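Peptide ABC transporter, peptide-binding protein (Enterococcus faecalis, PDB 3O6P) is part of a solute-binding protein that probably captures peptides outside the cell for uptake by an ABC transporter. Local coordinates at residues I33-V39 with V223-Q227; T100-S105 with D149-I154; Y182-F187 with T215-G221. All coordinates share one frame; numbering follows the deposited sequence.

Contact 1: residues I33-V39 with V223-Q227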
ATOM      1  N   ILE A  33      -8.421  -7.414  -5.290  1.00 11.92           N
ATOM      2  CA  ILE A  33      -9.219  -7.007  -4.122  1.00 11.70           C
ATOM      3  C   ILE A  33     -10.258  -5.960  -4.510  1.00 12.61           C
ATOM      4  O   ILE A  33      -9.916  -4.854  -4.938  1.00 13.59           O
ATOM      5  CB  ILE A  33      -8.301  -6.472  -2.990  1.00 11.58           C
ATOM      6  CG1 ILE A  33      -7.186  -7.481  -2.621  1.00 11.12           C
ATOM      7  CG2 ILE A  33      -9.130  -6.008  -1.762  1.00 12.60           C
ATOM      8  CD1 ILE A  33      -6.044  -6.810  -1.845  1.00 11.14           C
ATOM      9  N   ASP A  34     -11.520  -6.326  -4.372  1.00 12.79           N
ATOM     10  CA  ASP A  34     -12.640  -5.428  -4.685  1.00 13.06           C
ATOM     11  C   ASP A  34     -12.798  -4.470  -3.515  1.00 13.08           C
ATOM     12  O   ASP A  34     -13.481  -4.783  -2.546  1.00 14.26           O
ATOM     13  CB  ASP A  34     -13.897  -6.272  -4.913  1.00 13.93           C
ATOM     14  CG  ASP A  34     -15.100  -5.471  -5.379  1.00 15.17           C
ATOM     15  OD1 ASP A  34     -15.069  -4.212  -5.354  1.00 18.01           O
ATOM     16  OD2 ASP A  34     -16.115  -6.130  -5.764  1.00 15.88           O
ATOM     17  N   ARG A  35     -12.156  -3.306  -3.614  1.00 12.84           N
ATOM     18  CA  ARG A  35     -12.173  -2.307  -2.535  1.00 13.94           C
ATOM     19  C   ARG A  35     -13.587  -1.767  -2.281  1.00 14.18           C
ATOM     20  O   ARG A  35     -13.932  -1.427  -1.133  1.00 14.07           O
ATOM     21  CB  ARG A  35     -11.299  -1.084  -2.888  1.00 13.89           C
ATOM     22  CG  ARG A  35      -9.847  -1.297  -3.388  1.00 17.69           C
ATOM     23  CD  ARG A  35      -9.040  -2.021  -2.404  1.00 17.71           C
ATOM     24  NE  ARG A  35      -7.575  -1.941  -2.620  1.00 14.43           N
ATOM     25  CZ  ARG A  35      -6.902  -2.430  -3.674  1.00 12.08           C
ATOM     26  NH1 ARG A  35      -7.521  -3.004  -4.712  1.00 14.35           N
ATOM     27  NH2 ARG A  35      -5.580  -2.363  -3.694  1.00 12.88           N
ATOM     28  N   LYS A  36     -14.386  -1.646  -3.343  1.00 14.80           N
ATOM     29  CA  LYS A  36     -15.769  -1.181  -3.195  1.00 16.12           C
ATOM     30  C   LYS A  36     -16.563  -2.161  -2.302  1.00 16.17           C
ATOM     31  O   LYS A  36     -17.231  -1.759  -1.349  1.00 16.02           O
ATOM     32  CB  LYS A  36     -16.434  -1.024  -4.574  1.00 16.72           C
ATOM     33  CG  LYS A  36     -17.812  -0.366  -4.518  1.00 20.75           C
ATOM     34  CD  LYS A  36     -18.435  -0.250  -5.917  1.00 28.78           C
ATOM     35  CE  LYS A  36     -19.751   0.535  -5.878  1.00 33.14           C
ATOM     36  NZ  LYS A  36     -19.569   1.995  -5.551  1.00 37.23           N
ATOM     37  N   ALA A  37     -16.467  -3.447  -2.592  1.00 17.01           N
ATOM     38  CA  ALA A  37     -17.135  -4.451  -1.756  1.00 16.95           C
ATOM     39  C   ALA A  37     -16.593  -4.408  -0.326  1.00 17.34           C
ATOM     40  O   ALA A  37     -17.353  -4.555   0.659  1.00 19.41           O
ATOM     41  CB  ALA A  37     -16.931  -5.866  -2.367  1.00 17.58           C
ATOM     42  N   LEU A  38     -15.278  -4.251  -0.192  1.00 15.96           N
ATOM     43  CA  LEU A  38     -14.680  -4.229   1.132  1.00 16.27           C
ATOM     44  C   LEU A  38     -15.302  -3.096   1.935  1.00 16.64           C
ATOM     45  O   LEU A  38     -15.748  -3.301   3.065  1.00 17.16           O
ATOM     46  CB  LEU A  38     -13.150  -4.068   1.067  1.00 15.92           C
ATOM     47  CG  LEU A  38     -12.386  -3.848   2.390  1.00 16.37           C
ATOM     48  CD1 LEU A  38     -12.550  -5.023   3.393  1.00 17.25           C
ATOM     49  CD2 LEU A  38     -10.904  -3.598   2.069  1.00 15.64           C
ATOM     50  N   VAL A  39     -15.338  -1.899   1.363  1.00 16.80           N
ATOM     51  CA  VAL A  39     -15.845  -0.775   2.157  1.00 17.70           C
ATOM     52  C   VAL A  39     -17.353  -0.736   2.340  1.00 19.00           C
ATOM     53  O   VAL A  39     -17.825  -0.380   3.422  1.00 19.47           O
ATOM     54  CB  VAL A  39     -15.304   0.613   1.715  1.00 17.68           C
ATOM     55  CG1 VAL A  39     -13.779   0.623   1.806  1.00 17.57           C
ATOM     56  CG2 VAL A  39     -15.783   0.968   0.331  1.00 17.11           C
ATOM     57  N   VAL A 223       0.110  -1.769  -0.772  1.00  9.70           N
ATOM     58  CA  VAL A 223      -1.226  -2.037  -1.341  1.00 10.58           C
ATOM     59  C   VAL A 223      -2.281  -1.336  -0.465  1.00 10.69           C
ATOM     60  O   VAL A 223      -2.702  -1.896   0.558  1.00 11.78           O
ATOM     61  CB  VAL A 223      -1.522  -3.568  -1.476  1.00 10.54           C
ATOM     62  CG1 VAL A 223      -2.943  -3.791  -2.068  1.00 12.41           C
ATOM     63  CG2 VAL A 223      -0.472  -4.255  -2.358  1.00 11.18           C
ATOM     64  N   PRO A 224      -2.677  -0.097  -0.823  1.00 11.28           N
ATOM     65  CA  PRO A 224      -3.732   0.580  -0.019  1.00 11.22           C
ATOM     66  C   PRO A 224      -5.046  -0.173  -0.099  1.00 11.83           C
ATOM     67  O   PRO A 224      -5.393  -0.689  -1.161  1.00 12.11           O
ATOM     68  CB  PRO A 224      -3.842   1.971  -0.679  1.00 12.43           C
ATOM     69  CG  PRO A 224      -2.491   2.166  -1.372  1.00 12.58           C
ATOM     70  CD  PRO A 224      -2.193   0.770  -1.922  1.00 11.63           C
ATOM     71  N   LEU A 225      -5.727  -0.271   1.042  1.00 10.86           N
ATOM     72  CA  LEU A 225      -6.984  -1.011   1.130  1.00 10.77           C
ATOM     73  C   LEU A 225      -8.197  -0.082   1.207  1.00 11.30           C
ATOM     74  O   LEU A 225      -9.203  -0.319   0.528  1.00 11.57           O
ATOM     75  CB  LEU A 225      -6.952  -1.968   2.328  1.00 10.35           C
ATOM     76  CG  LEU A 225      -5.855  -3.035   2.278  1.00 11.00           C
ATOM     77  CD1 LEU A 225      -5.935  -3.830   3.582  1.00 12.84           C
ATOM     78  CD2 LEU A 225      -6.073  -3.949   1.048  1.00 12.76           C
ATOM     79  N   PHE A 226      -8.112   0.966   2.031  1.00 11.26           N
ATOM     80  CA  PHE A 226      -9.199   1.927   2.132  1.00 12.44           C
ATOM     81  C   PHE A 226      -8.718   3.181   2.836  1.00 13.55           C
ATOM     82  O   PHE A 226      -7.635   3.193   3.433  1.00 13.20           O
ATOM     83  CB  PHE A 226     -10.433   1.329   2.863  1.00 12.66           C
ATOM     84  CG  PHE A 226     -10.158   0.844   4.282  1.00 14.05           C
ATOM     85  CD1 PHE A 226     -10.226   1.738   5.359  1.00 13.96           C
ATOM     86  CD2 PHE A 226      -9.888  -0.505   4.551  1.00 14.50           C
ATOM     87  CE1 PHE A 226      -9.997   1.313   6.705  1.00 16.35           C
ATOM     88  CE2 PHE A 226      -9.659  -0.956   5.878  1.00 14.13           C
ATOM     89  CZ  PHE A 226      -9.714  -0.035   6.963  1.00 16.91           C
ATOM     90  N   GLN A 227      -9.524   4.237   2.748  1.00 15.29           N
ATOM     91  CA  GLN A 227      -9.292   5.480   3.497  1.00 17.44           C
ATOM     92  C   GLN A 227     -10.430   5.670   4.509  1.00 19.38           C
ATOM     93  O   GLN A 227     -11.574   5.305   4.249  1.00 18.23           O
ATOM     94  CB  GLN A 227      -9.230   6.660   2.520  1.00 17.50           C
ATOM     95  CG  GLN A 227      -9.264   8.040   3.193  1.00 18.33           C
ATOM     96  CD  GLN A 227      -9.287   9.168   2.187  1.00 19.53           C
ATOM     97  OE1 GLN A 227      -8.804   9.029   1.044  1.00 19.48           O
ATOM     98  NE2 GLN A 227      -9.849  10.302   2.599  1.00 21.94           N
TER
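Arg35 places CG anti to its carbonyl carbon (chi1 -50°) and bends at chi2 (-59°), which brings its guanidinium to the backbone of Pro224. The contact packs the start of helix 35-43 against strand 223-228, outermost in the mixed sheet of this chain, in this part of a family 5 solute-binding protein. The arginine grips side-on. NE and NH2 both donate to Pro224 O, with NE to O at 2.9 Å and NH2 to O at 3.0 Å. The oxygen lies in the plane of the guanidinium, and the paired bonds restrain its orientation. NH2 also bonds Ser30 OG, and NH1 makes a weak bond back to Ile33 O. A buried charged group is thus tied to both sides of the contact. Next to it the strand has a classic beta bulge, where Leu225 and Phe226 both face Gln7 of strand 5-11. Leu225 O is buried here without a hydrogen-bond partner; Arg35 CD approaches it at 3.4 Å. The helix start is fixed separately: Asp34 is the N-cap, and its OD1 accepts from Ala37 N from above the carboxylate plane.

Apolar groups fill in around the arginine. Ile33 CD1 meets Leu225 CD2 at 4.1 Å, and the methyl CG1 of Val223 lies against Arg35 NH2. One helical turn on, Leu38 comes in at about a right angle to Phe226 and puts CD2 at the edge of the ring. Leu38 also touches Thr114 and Phe117 of helix 109-125. Val39 and Phe226 slide past each other in opposite directions. Their closest approach is Val39 CG1 to Phe226 CB, 3.6 Å.

Contact 2: residues T100-S105 with D149-I154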
ATOM      1  N   THR A 100       2.803 -19.324  -1.207  1.00 15.57           N
ATOM      2  CA  THR A 100       2.053 -19.429   0.039  1.00 16.53           C
ATOM      3  C   THR A 100       2.466 -18.218   0.845  1.00 16.43           C
ATOM      4  O   THR A 100       3.661 -17.955   1.052  1.00 17.28           O
ATOM      5  CB  THR A 100       2.333 -20.744   0.814  1.00 17.93           C
ATOM      6  OG1 THR A 100       1.850 -21.842   0.039  1.00 19.94           O
ATOM      7  CG2 THR A 100       1.602 -20.754   2.156  1.00 20.51           C
HETATM    8  N   MSE A 101       1.477 -17.408   1.198  1.00 15.36           N
HETATM    9  CA  MSE A 101       1.769 -16.148   1.886  1.00 15.13           C
HETATM   10  C   MSE A 101       0.866 -15.951   3.076  1.00 15.03           C
HETATM   11  O   MSE A 101      -0.321 -16.249   3.014  1.00 14.92           O
HETATM   12  CB  MSE A 101       1.636 -14.966   0.932  1.00 15.37           C
HETATM   13  CG  MSE A 101       0.258 -14.807   0.316  1.00 15.00           C
HETATM   14 SE   MSE A 101       0.155 -13.231  -0.852  0.75 14.21          SE
HETATM   15  CE  MSE A 101       0.252 -11.886   0.518  1.00 16.11           C
ATOM     16  N   ASP A 102       1.435 -15.422   4.153  1.00 14.90           N
ATOM     17  CA  ASP A 102       0.679 -15.140   5.355  1.00 15.22           C
ATOM     18  C   ASP A 102       0.411 -13.641   5.444  1.00 14.69           C
ATOM     19  O   ASP A 102       1.290 -12.842   5.146  1.00 17.12           O
ATOM     20  CB  ASP A 102       1.488 -15.586   6.583  1.00 16.52           C
ATOM     21  CG  ASP A 102       0.708 -15.451   7.867  1.00 18.90           C
ATOM     22  OD1 ASP A 102      -0.290 -16.181   8.038  1.00 22.18           O
ATOM     23  OD2 ASP A 102       1.115 -14.635   8.724  1.00 22.41           O
ATOM     24  N   ILE A 103      -0.785 -13.253   5.878  1.00 14.04           N
ATOM     25  CA  ILE A 103      -1.051 -11.838   6.143  1.00 13.45           C
ATOM     26  C   ILE A 103      -1.161 -11.635   7.659  1.00 13.70           C
ATOM     27  O   ILE A 103      -2.083 -12.148   8.299  1.00 14.35           O
ATOM     28  CB  ILE A 103      -2.362 -11.323   5.487  1.00 14.49           C
ATOM     29  CG1 ILE A 103      -2.430 -11.694   4.012  1.00 14.89           C
ATOM     30  CG2 ILE A 103      -2.498  -9.778   5.685  1.00 13.81           C
ATOM     31  CD1 ILE A 103      -3.787 -11.380   3.386  1.00 15.55           C
ATOM     32  N   LEU A 104      -0.216 -10.887   8.212  1.00 12.69           N
ATOM     33  CA  LEU A 104      -0.231 -10.514   9.611  1.00 13.27           C
ATOM     34  C   LEU A 104      -1.220  -9.357   9.775  1.00 13.42           C
ATOM     35  O   LEU A 104      -1.255  -8.451   8.944  1.00 12.99           O
ATOM     36  CB  LEU A 104       1.179 -10.078   9.990  1.00 13.66           C
ATOM     37  CG  LEU A 104       1.486  -9.642  11.413  1.00 14.88           C
ATOM     38  CD1 LEU A 104       1.309 -10.826  12.382  1.00 17.03           C
ATOM     39  CD2 LEU A 104       2.930  -9.093  11.436  1.00 17.34           C
ATOM     40  N   SER A 105      -2.034  -9.381  10.822  0.50 13.55           N
ATOM     41  CA  SER A 105      -2.981  -8.291  11.028  0.50 13.71           C
ATOM     42  C   SER A 105      -3.293  -8.096  12.492  0.50 13.86           C
ATOM     43  O   SER A 105      -2.857  -8.869  13.354  0.50 14.10           O
ATOM     44  CB  SER A 105      -4.293  -8.554  10.276  0.50 14.43           C
ATOM     45  OG  SER A 105      -5.068  -9.551  10.937  0.50 14.34           O
ATOM     46  N   ASP A 149       9.231 -10.533  10.263  0.50 17.36           N
ATOM     47  CA  ASP A 149       8.580 -11.832  10.468  0.50 17.79           C
ATOM     48  C   ASP A 149       7.146 -11.831   9.950  0.50 16.85           C
ATOM     49  O   ASP A 149       6.185 -11.965  10.722  0.50 16.46           O
ATOM     50  CB  ASP A 149       8.623 -12.236  11.946  0.50 19.03           C
ATOM     51  CG  ASP A 149      10.028 -12.466  12.438  0.50 22.36           C
ATOM     52  OD1 ASP A 149      10.773 -13.214  11.761  0.50 26.48           O
ATOM     53  OD2 ASP A 149      10.396 -11.895  13.490  0.50 25.17           O
ATOM     54  N   PHE A 150       7.014 -11.656   8.634  1.00 15.59           N
ATOM     55  CA  PHE A 150       5.704 -11.599   7.966  1.00 14.66           C
ATOM     56  C   PHE A 150       5.950 -11.706   6.463  1.00 14.42           C
ATOM     57  O   PHE A 150       7.063 -11.458   5.996  1.00 15.01           O
ATOM     58  CB  PHE A 150       4.960 -10.272   8.273  1.00 14.84           C
ATOM     59  CG  PHE A 150       5.625  -9.051   7.685  1.00 13.43           C
ATOM     60  CD1 PHE A 150       5.240  -8.587   6.435  1.00 12.94           C
ATOM     61  CD2 PHE A 150       6.616  -8.347   8.407  1.00 13.06           C
ATOM     62  CE1 PHE A 150       5.846  -7.463   5.842  1.00 12.86           C
ATOM     63  CE2 PHE A 150       7.219  -7.206   7.834  1.00 12.79           C
ATOM     64  CZ  PHE A 150       6.815  -6.761   6.542  1.00 12.33           C
ATOM     65  N   ASP A 151       4.905 -12.069   5.724  1.00 13.48           N
ATOM     66  CA  ASP A 151       4.904 -11.979   4.278  1.00 13.38           C
ATOM     67  C   ASP A 151       4.179 -10.713   3.872  1.00 13.31           C
ATOM     68  O   ASP A 151       4.741  -9.899   3.119  1.00 14.18           O
ATOM     69  CB  ASP A 151       4.219 -13.201   3.650  1.00 13.97           C
ATOM     70  CG  ASP A 151       4.948 -14.495   3.969  1.00 16.32           C
ATOM     71  OD1 ASP A 151       6.214 -14.523   3.948  1.00 19.32           O
ATOM     72  OD2 ASP A 151       4.259 -15.491   4.248  1.00 18.45           O
ATOM     73  N   ALA A 152       2.936 -10.557   4.350  1.00 12.37           N
ATOM     74  CA  ALA A 152       2.200  -9.305   4.230  1.00 11.71           C
ATOM     75  C   ALA A 152       1.764  -8.853   5.615  1.00 12.49           C
ATOM     76  O   ALA A 152       1.597  -9.686   6.537  1.00 12.99           O
ATOM     77  CB  ALA A 152       0.983  -9.469   3.308  1.00 11.93           C
ATOM     78  N   VAL A 153       1.620  -7.547   5.795  1.00 11.85           N
ATOM     79  CA  VAL A 153       1.097  -7.042   7.072  1.00 12.17           C
ATOM     80  C   VAL A 153       0.141  -5.879   6.817  1.00 12.46           C
ATOM     81  O   VAL A 153       0.457  -4.954   6.066  1.00 13.36           O
ATOM     82  CB  VAL A 153       2.210  -6.648   8.098  1.00 11.93           C
ATOM     83  CG1 VAL A 153       3.176  -5.582   7.539  1.00 13.61           C
ATOM     84  CG2 VAL A 153       1.578  -6.213   9.463  1.00 13.09           C
ATOM     85  N   ILE A 154      -1.026  -5.941   7.448  1.00 12.70           N
ATOM     86  CA  ILE A 154      -2.015  -4.848   7.317  1.00 12.88           C
ATOM     87  C   ILE A 154      -1.876  -3.882   8.471  1.00 13.91           C
ATOM     88  O   ILE A 154      -1.833  -4.279   9.647  1.00 14.82           O
ATOM     89  CB  ILE A 154      -3.456  -5.396   7.195  1.00 12.24           C
ATOM     90  CG1 ILE A 154      -3.599  -6.220   5.892  1.00 12.38           C
ATOM     91  CG2 ILE A 154      -4.437  -4.240   7.220  1.00 13.86           C
ATOM     92  CD1 ILE A 154      -4.914  -6.952   5.745  1.00 14.41           C
TER
HETATM   93  O   HOH W   1       4.049 -18.139   4.463  1.00 42.20           O
HETATM   94  O   HOH W   2       2.760 -12.530   7.760  1.00 21.46           O
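Leu104 and Val153 lie side by side and point the same way, with Leu104 CD2 3.7 Å from Val153 CG2. Leu104 CG is anti to the backbone N (chi1 -179°), which carries CD2 on to Phe150 CB; these two side chains meet at about a right angle. The Phe150 ring takes Val153 CG1 on one face. Helix 138-147 covers this side through Arg144 and Ser145.

Ile103 and Ala152 face the other way. Ile103 CG2 touches Ile154 CD1 at 3.7 Å, the two side chains at a slant. The selenomethionine Met101 bends at its last torsion and lays CE on Ala152 CB, 3.8 Å away. Val115 and Val118 of helix 109-125 lie on this side.

At the Asp151 end a side chain makes the bond. Its OD2 accepts from Asp102 N at 2.8 Å through the anti lone pair, and water 1 donates to the same oxygen. The Asp102 carboxylate bonds Thr132 and Ser134 of strand 129-136, and water 2 links its OD2 to Asp151 N.

Further along, the backbones take over: Ala152 N bonds Asp102 O, Leu104 N bonds Ala152 O at 2.7 Å, and Ile154 N bonds Leu104 O. This is parallel pairing between neighbouring strands of a sheet with helices on both faces, the alpha/beta construction of periplasmic-binding-protein domains.

Contact 3: residues Y182-F187 with T215-G221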
ATOM      1  N   TYR A 182      10.305  -1.614   1.072  1.00 14.44           N
ATOM      2  CA  TYR A 182      10.154  -1.121  -0.281  1.00 13.73           C
ATOM      3  C   TYR A 182      11.374  -0.259  -0.564  1.00 14.15           C
ATOM      4  O   TYR A 182      11.825   0.518   0.289  1.00 14.28           O
ATOM      5  CB  TYR A 182       8.913  -0.250  -0.361  1.00 13.53           C
ATOM      6  CG  TYR A 182       8.721   0.461  -1.682  1.00 11.64           C
ATOM      7  CD1 TYR A 182       8.476  -0.268  -2.855  1.00 12.58           C
ATOM      8  CD2 TYR A 182       8.736   1.868  -1.753  1.00 12.39           C
ATOM      9  CE1 TYR A 182       8.254   0.383  -4.068  1.00 12.04           C
ATOM     10  CE2 TYR A 182       8.506   2.546  -2.971  1.00 13.03           C
ATOM     11  CZ  TYR A 182       8.247   1.789  -4.118  1.00 13.17           C
ATOM     12  OH  TYR A 182       8.029   2.408  -5.324  1.00 14.06           O
ATOM     13  N   ASN A 183      11.924  -0.418  -1.759  1.00 14.48           N
ATOM     14  CA  ASN A 183      13.138   0.289  -2.124  1.00 15.44           C
ATOM     15  C   ASN A 183      13.113   0.644  -3.604  1.00 15.68           C
ATOM     16  O   ASN A 183      13.467  -0.169  -4.480  1.00 17.28           O
ATOM     17  CB  ASN A 183      14.389  -0.536  -1.767  1.00 15.78           C
ATOM     18  CG  ASN A 183      15.692   0.261  -1.943  1.00 18.76           C
ATOM     19  OD1 ASN A 183      15.749   1.242  -2.673  1.00 20.24           O
ATOM     20  ND2 ASN A 183      16.735  -0.176  -1.278  1.00 24.11           N
ATOM     21  N   ASN A 184      12.681   1.866  -3.875  1.00 14.50           N
ATOM     22  CA  ASN A 184      12.624   2.384  -5.221  1.00 14.23           C
ATOM     23  C   ASN A 184      13.419   3.686  -5.216  1.00 15.19           C
ATOM     24  O   ASN A 184      13.080   4.644  -4.502  1.00 14.15           O
ATOM     25  CB  ASN A 184      11.148   2.605  -5.611  1.00 14.64           C
ATOM     26  CG  ASN A 184      10.981   3.177  -7.019  1.00 14.56           C
ATOM     27  OD1 ASN A 184      11.525   4.214  -7.332  1.00 17.55           O
ATOM     28  ND2 ASN A 184      10.191   2.507  -7.854  1.00 14.88           N
ATOM     29  N   ALA A 185      14.492   3.692  -6.001  1.00 16.08           N
ATOM     30  CA  ALA A 185      15.413   4.833  -6.069  1.00 17.36           C
ATOM     31  C   ALA A 185      14.735   6.149  -6.487  1.00 17.65           C
ATOM     32  O   ALA A 185      15.066   7.223  -5.942  1.00 18.43           O
ATOM     33  CB  ALA A 185      16.616   4.513  -6.965  1.00 17.81           C
ATOM     34  N   GLU A 186      13.806   6.091  -7.433  0.50 17.64           N
ATOM     35  CA  GLU A 186      13.083   7.306  -7.828  0.50 17.01           C
ATOM     36  C   GLU A 186      12.137   7.782  -6.747  0.50 16.58           C
ATOM     37  O   GLU A 186      12.018   8.991  -6.502  0.50 16.52           O
ATOM     38  CB  GLU A 186      12.356   7.112  -9.154  0.50 17.81           C
ATOM     39  CG  GLU A 186      13.301   7.284 -10.316  0.50 20.06           C
ATOM     40  CD  GLU A 186      14.028   8.608 -10.242  0.50 22.27           C
ATOM     41  OE1 GLU A 186      15.265   8.609 -10.053  0.50 24.68           O
ATOM     42  OE2 GLU A 186      13.366   9.651 -10.360  0.50 23.22           O
ATOM     43  N   PHE A 187      11.480   6.839  -6.075  1.00 15.46           N
ATOM     44  CA  PHE A 187      10.639   7.230  -4.954  1.00 14.67           C
ATOM     45  C   PHE A 187      11.471   7.982  -3.912  1.00 14.92           C
ATOM     46  O   PHE A 187      11.086   9.105  -3.482  1.00 15.04           O
ATOM     47  CB  PHE A 187       9.944   6.042  -4.311  1.00 14.12           C
ATOM     48  CG  PHE A 187       8.995   6.445  -3.211  1.00 13.01           C
ATOM     49  CD1 PHE A 187       7.682   6.857  -3.518  1.00 12.82           C
ATOM     50  CD2 PHE A 187       9.413   6.436  -1.876  1.00 15.13           C
ATOM     51  CE1 PHE A 187       6.799   7.228  -2.534  1.00 11.59           C
ATOM     52  CE2 PHE A 187       8.530   6.823  -0.854  1.00 15.19           C
ATOM     53  CZ  PHE A 187       7.219   7.230  -1.178  1.00 13.09           C
ATOM     54  N   THR A 215       4.888   7.388  -8.158  1.00 10.60           N
ATOM     55  CA  THR A 215       5.922   6.346  -8.277  1.00 11.58           C
ATOM     56  C   THR A 215       5.551   5.092  -7.471  1.00 10.98           C
ATOM     57  O   THR A 215       5.564   3.982  -8.001  1.00 12.24           O
ATOM     58  CB  THR A 215       7.281   6.876  -7.816  1.00 11.26           C
ATOM     59  OG1 THR A 215       7.656   7.984  -8.660  1.00 13.41           O
ATOM     60  CG2 THR A 215       8.359   5.778  -7.917  1.00 13.34           C
ATOM     61  N   ILE A 216       5.196   5.275  -6.211  1.00 10.86           N
ATOM     62  CA  ILE A 216       4.853   4.112  -5.374  1.00  9.97           C
ATOM     63  C   ILE A 216       3.562   3.443  -5.829  1.00 10.42           C
ATOM     64  O   ILE A 216       3.450   2.224  -5.768  1.00 10.73           O
ATOM     65  CB  ILE A 216       4.862   4.440  -3.861  1.00  9.64           C
ATOM     66  CG1 ILE A 216       4.809   3.146  -3.035  1.00 10.64           C
ATOM     67  CG2 ILE A 216       3.770   5.449  -3.491  1.00 10.56           C
ATOM     68  CD1 ILE A 216       5.088   3.379  -1.556  1.00  9.93           C
HETATM   69  N   MSE A 217       2.603   4.225  -6.343  1.00  9.70           N
HETATM   70  CA  MSE A 217       1.397   3.591  -6.890  1.00 10.39           C
HETATM   71  C   MSE A 217       1.673   2.920  -8.216  1.00 11.09           C
HETATM   72  O   MSE A 217       1.050   1.891  -8.547  1.00 12.08           O
HETATM   73  CB  MSE A 217       0.264   4.604  -6.985  1.00 10.28           C
HETATM   74  CG  MSE A 217      -0.246   4.973  -5.586  1.00 11.42           C
HETATM   75 SE   MSE A 217      -1.055   3.506  -4.581  0.75 11.64          SE
HETATM   76  CE  MSE A 217       0.488   2.921  -3.555  1.00 13.40           C
ATOM     77  N   GLY A 218       2.639   3.471  -8.964  1.00 11.74           N
ATOM     78  CA  GLY A 218       2.976   2.919 -10.289  1.00 12.42           C
ATOM     79  C   GLY A 218       3.660   1.564 -10.225  1.00 13.17           C
ATOM     80  O   GLY A 218       3.520   0.766 -11.144  1.00 14.05           O
ATOM     81  N   ASP A 219       4.415   1.305  -9.160  1.00 13.07           N
ATOM     82  CA  ASP A 219       4.993  -0.041  -8.983  1.00 13.94           C
ATOM     83  C   ASP A 219       4.366  -0.760  -7.777  1.00 12.95           C
ATOM     84  O   ASP A 219       4.891  -1.754  -7.326  1.00 13.07           O
ATOM     85  CB  ASP A 219       6.556  -0.092  -8.992  1.00 16.72           C
ATOM     86  CG  ASP A 219       7.187   0.455  -7.739  1.00 17.17           C
ATOM     87  OD1 ASP A 219       6.465   1.096  -6.934  1.00 20.01           O
ATOM     88  OD2 ASP A 219       8.419   0.239  -7.552  1.00 17.73           O
HETATM   89  N   MSE A 220       3.226  -0.242  -7.300  1.00 12.09           N
HETATM   90  CA  MSE A 220       2.465  -0.804  -6.172  1.00 10.99           C
HETATM   91  C   MSE A 220       3.360  -1.260  -5.024  1.00 11.36           C
HETATM   92  O   MSE A 220       3.304  -2.410  -4.579  1.00 11.94           O
HETATM   93  CB  MSE A 220       1.491  -1.916  -6.634  1.00 11.62           C
HETATM   94  CG  MSE A 220       0.378  -2.221  -5.650  1.00 13.64           C
HETATM   95 SE   MSE A 220      -0.844  -0.734  -5.407  0.75 14.42          SE
HETATM   96  CE  MSE A 220      -1.534  -0.571  -7.213  1.00 17.18           C
ATOM     97  N   GLY A 221       4.140  -0.323  -4.498  1.00 11.10           N
ATOM     98  CA  GLY A 221       5.127  -0.673  -3.472  1.00 11.18           C
ATOM     99  C   GLY A 221       4.502  -1.034  -2.142  1.00 11.21           C
ATOM    100  O   GLY A 221       5.134  -1.748  -1.320  1.00 11.94           O
TER
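Tyr182 and Asn184 reach from the 182-187 segment to the same carboxylate, that of Asp219. Asp219 follows helix 202-218, which ends in a Schellman motif. There Gly221 N bonds Ile216 O, and Met220, with positive phi, is the C-prime residue. The contact ties this helix end to the start of helix 185-195.

Hydrogen bonds come first. Tyr182 OH donates to Asp219 OD1 at 2.6 Å, on the syn side and close to the carboxylate plane. The ring and carboxylate planes stand 73° apart. Asn184 ND2 donates to the other oxygen, OD2, at 2.9 Å. It arrives from above the carboxylate plane, while OD2 lies nearly in the amide plane. One bond to each oxygen fixes the rotation of the carboxylate. The same amide works in two directions, since Asn184 OD1 accepts from Phe187 N as the N-cap of helix 185-195. Thr215 takes part through its methyl: CG2 lies 3.6 Å from Asn184 OD1, whereas its hydroxyl turns to Asn211 O within its own helix.

Apolar packing is the second kind. Ile216 touches two rings with different branches. Its CG1 is anti to the backbone N (chi1 -167°) and runs to Tyr182 CE2 at 3.7 Å, while the CG2 branch goes to Phe187 CE1 at 3.6 Å. Phe171 also touches both Phe187 and Ile216.

Backbone against ring makes the last kind of contact. Gly221 O is held by Gln13, and the Tyr182 ring sits close against the glycine. The closest atoms are Tyr182 CE1 and Gly221 CA, 3.4 Å apart.

Overall arrangement
Contacts 1 and 2 share the mixed five-stranded sheet. Contact 2 joins strands 99-106 and 152-158, while contact 1 lies at strand 223-228, outermost in this chain; strand 5-11 runs between them. Their centres are about 17 Å apart, yet Leu225 CD1 touches Ile154 CD1 at 3.9 Å. The centre of contact 3 is about 20 Å from the centres of both. Contact 3 meets contact 1 where Met217 SE packs on Pro224 CG, and a short turn takes the chain from helix 202-218 to strand 223-228. Along the chain contact 2 closes before contact 3 opens, and contact 1 spans both. The C-terminal strand returns to helix 35-43, so the two ends of this fragment pack together.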